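Local coordinates for protein major allergen Dau c 1 (Daucus carota, PDB 2WQL) that is a plant pathogenesis-related protein and food allergen of the Bet v 1 family that encloses a ligand in its pocket and probably serves in plant defence, at residues A[81-86]-A[98-103]. The protein carries 4 engineered substitutions. Sequence-based numbering, arbitrary orientation.
Sequences YDSTVI and IETHMV. Engineered in segment 98-103: Met102 (natural residue Leu). With P4C (O-acetaldehydyl-hexaethylene glycol), chain E.
Ser83 O takes two bonds from one residue: Thr100 N reaches it at 2.8 Å, nearly along the carbonyl direction, while Thr100 OG1 gives its hydrogen from above the carbonyl plane. A chi1 of 78° places that hydroxyl between Thr100's own backbone N and carbonyl carbon, close enough to bond back to the neighbouring strand. The pair sits in the middle of a beta hairpin of the antiparallel Bet v 1 sheet, where 81-86 and 98-103 run antiparallel and Tyr81-Met102, Ser83-Thr100 and Val85-Ile98 are the hydrogen-bonded pairs.

These three pairs share the concave, ligand-facing side. Ser83 OG and Thr100 OG1 face the hexaethylene glycol chain, each 3.8 Å from its atom C6. Tyr81 CG is anti to the backbone N (chi1 -174°), which swings the ring away from 98-103; Tyr81 CE2 comes within 3.8 Å of ligand atom C3, and its OH bonds to Thr71 of strand 66-75. The engineered Met102 bends at its thioether so that CE rests against Tyr81 CB, with helix 16-25 packing over it. Farther along, Val85 and Ile98 lie side by side and touch through their CB atoms.

Asp82, Thr84, Glu99 and His101 lie on the other face, where His101 links two carboxylates. His101 ND1 bonds to Asp82 OD1 at 2.8 Å, coming from above the carboxylate plane, with carboxylate and ring turned 65° apart. Two acceptors, Asp82 and Glu99, fix the ring's rotation and probably favour its protonation; His101 NE2 meets the anti lone pair of Glu99 OE2 at 2.6 Å, in the ring plane.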
loop_
_atom_site.group_PDB
_atom_site.type_symbol
_atom_site.label_atom_id
_atom_site.label_comp_id
_atom_site.label_asym_id
_atom_site.label_seq_id
_atom_site.Cartn_x
_atom_site.Cartn_y
_atom_site.Cartn_z
ATOM N N TYR A 81 -6.469 19.099 13.479
ATOM C CA TYR A 81 -5.981 20.468 13.702
ATOM C C TYR A 81 -6.072 21.216 12.383
ATOM O O TYR A 81 -5.604 20.720 11.360
ATOM C CB TYR A 81 -4.536 20.452 14.207
ATOM C CG TYR A 81 -3.951 21.805 14.607
ATOM C CD1 TYR A 81 -4.297 22.415 15.815
ATOM C CD2 TYR A 81 -3.022 22.457 13.800
ATOM C CE1 TYR A 81 -3.761 23.640 16.181
ATOM C CE2 TYR A 81 -2.487 23.673 14.156
ATOM C CZ TYR A 81 -2.852 24.264 15.342
ATOM O OH TYR A 81 -2.311 25.483 15.700
ATOM N N ASP A 82 -6.706 22.390 12.416
ATOM C CA ASP A 82 -6.841 23.248 11.248
ATOM C C ASP A 82 -6.186 24.584 11.545
ATOM O O ASP A 82 -6.403 25.152 12.607
ATOM C CB ASP A 82 -8.315 23.476 10.919
ATOM C CG ASP A 82 -9.074 22.174 10.698
ATOM O OD1 ASP A 82 -8.651 21.368 9.853
ATOM O OD2 ASP A 82 -10.101 21.956 11.384
ATOM N N SER A 83 -5.384 25.077 10.606
ATOM C CA SER A 83 -4.671 26.331 10.779
ATOM C C SER A 83 -4.347 26.984 9.457
ATOM O O SER A 83 -4.256 26.296 8.429
ATOM C CB SER A 83 -3.368 26.093 11.524
ATOM O OG SER A 83 -2.550 25.185 10.812
ATOM N N THR A 84 -4.158 28.308 9.489
ATOM C CA THR A 84 -3.954 29.102 8.275
ATOM C C THR A 84 -2.742 29.993 8.386
ATOM O O THR A 84 -2.583 30.695 9.367
ATOM C CB THR A 84 -5.160 30.001 7.989
ATOM O OG1 THR A 84 -6.346 29.210 7.989
ATOM C CG2 THR A 84 -5.023 30.685 6.622
ATOM N N VAL A 85 -1.885 29.960 7.378
ATOM C CA VAL A 85 -0.749 30.879 7.329
ATOM C C VAL A 85 -1.257 32.161 6.695
ATOM O O VAL A 85 -1.766 32.134 5.580
ATOM C CB VAL A 85 0.439 30.319 6.509
ATOM C CG1 VAL A 85 1.600 31.264 6.588
ATOM C CG2 VAL A 85 0.828 28.921 7.005
ATOM N N ILE A 86 -1.136 33.274 7.412
ATOM C CA ILE A 86 -1.774 34.523 6.990
ATOM C C ILE A 86 -0.813 35.674 6.688
ATOM O O ILE A 86 -1.224 36.678 6.098
ATOM C CB ILE A 86 -2.858 34.976 8.015
ATOM C CG1 ILE A 86 -2.241 35.319 9.370
ATOM C CG2 ILE A 86 -3.904 33.884 8.180
ATOM C CD1 ILE A 86 -3.198 36.035 10.313
ATOM N N ILE A 98 -2.365 30.332 3.213
ATOM C CA ILE A 98 -2.217 28.879 3.087
ATOM C C ILE A 98 -3.092 28.183 4.129
ATOM O O ILE A 98 -2.773 28.156 5.309
ATOM C CB ILE A 98 -0.758 28.407 3.233
ATOM C CG1 ILE A 98 0.165 29.157 2.270
ATOM C CG2 ILE A 98 -0.650 26.908 2.972
ATOM C CD1 ILE A 98 1.611 28.838 2.446
ATOM N N GLU A 99 -4.216 27.645 3.677
ATOM C CA GLU A 99 -5.201 27.003 4.556
ATOM C C GLU A 99 -4.783 25.541 4.717
ATOM O O GLU A 99 -4.612 24.857 3.731
ATOM C CB GLU A 99 -6.591 27.129 3.913
ATOM C CG GLU A 99 -7.775 26.545 4.665
ATOM C CD GLU A 99 -9.006 26.337 3.750
ATOM O OE1 GLU A 99 -9.270 27.206 2.868
ATOM O OE2 GLU A 99 -9.704 25.301 3.915
ATOM N N THR A 100 -4.595 25.073 5.949
ATOM C CA THR A 100 -4.195 23.678 6.181
ATOM C C THR A 100 -5.156 22.900 7.092
ATOM O O THR A 100 -5.762 23.436 8.003
ATOM C CB THR A 100 -2.779 23.568 6.785
ATOM O OG1 THR A 100 -2.829 23.872 8.185
ATOM C CG2 THR A 100 -1.824 24.513 6.109
ATOM N N HIS A 101 -5.275 21.611 6.834
ATOM C CA HIS A 101 -6.165 20.718 7.604
ATOM C C HIS A 101 -5.423 19.423 7.895
ATOM O O HIS A 101 -4.991 18.746 6.977
ATOM C CB HIS A 101 -7.417 20.386 6.811
ATOM C CG HIS A 101 -8.213 21.587 6.407
ATOM N ND1 HIS A 101 -9.189 22.137 7.215
ATOM C CD2 HIS A 101 -8.173 22.354 5.292
ATOM C CE1 HIS A 101 -9.715 23.188 6.609
ATOM N NE2 HIS A 101 -9.117 23.338 5.440
ATOM N N MET A 102 -5.241 19.110 9.167
ATOM C CA MET A 102 -4.434 17.973 9.558
ATOM C C MET A 102 -5.246 16.992 10.385
ATOM O O MET A 102 -6.046 17.386 11.239
ATOM C CB MET A 102 -3.242 18.441 10.377
ATOM C CG MET A 102 -2.205 17.386 10.582
ATOM S SD MET A 102 -0.914 17.952 11.681
ATOM C CE MET A 102 -1.797 17.857 13.240
ATOM N N VAL A 103 -5.036 15.709 10.137
ATOM C CA VAL A 103 -5.639 14.685 10.975
ATOM C C VAL A 103 -4.603 13.589 11.224
ATOM O O VAL A 103 -3.871 13.228 10.327
ATOM C CB VAL A 103 -6.934 14.120 10.336
ATOM C CG1 VAL A 103 -6.629 13.416 9.015
ATOM C CG2 VAL A 103 -7.664 13.189 11.298
HETATM O O1 P4C E . 1.184 23.223 15.813
HETATM C C2 P4C E . 1.266 23.290 14.589
HETATM C C3 P4C E . 0.904 22.112 13.702
HETATM O O4 P4C E . 1.029 22.539 12.333
HETATM C C5 P4C E . 0.345 21.755 11.331
HETATM C C6 P4C E . 0.171 22.618 10.073
HETATM O O7 P4C E . 1.219 22.386 9.137
HETATM C C8 P4C E . 1.152 21.120 8.444
HETATM C C9 P4C E . 2.476 20.320 8.457
HETATM O O10 P4C E . 2.344 19.103 9.230
HETATM C C11 P4C E . 3.587 18.559 9.714
HETATM C C12 P4C E . 3.724 18.725 11.226
HETATM O O13 P4C E . 4.874 19.524 11.544
HETATM C C14 P4C E . 5.130 19.680 12.946
HETATM C C15 P4C E . 4.300 20.816 13.535
HETATM O O16 P4C E . 5.085 21.998 13.704
HETATM C C17 P4C E . 4.342 23.238 13.608
HETATM C C18 P4C E . 5.194 24.359 12.971
HETATM O O19 P4C E . 4.397 25.403 12.359
HETATM C C20 P4C E . 4.386 25.401 10.917
HETATM C C21 P4C E . 3.053 25.968 10.387
HETATM O O22 P4C E . 2.374 25.122 9.428
#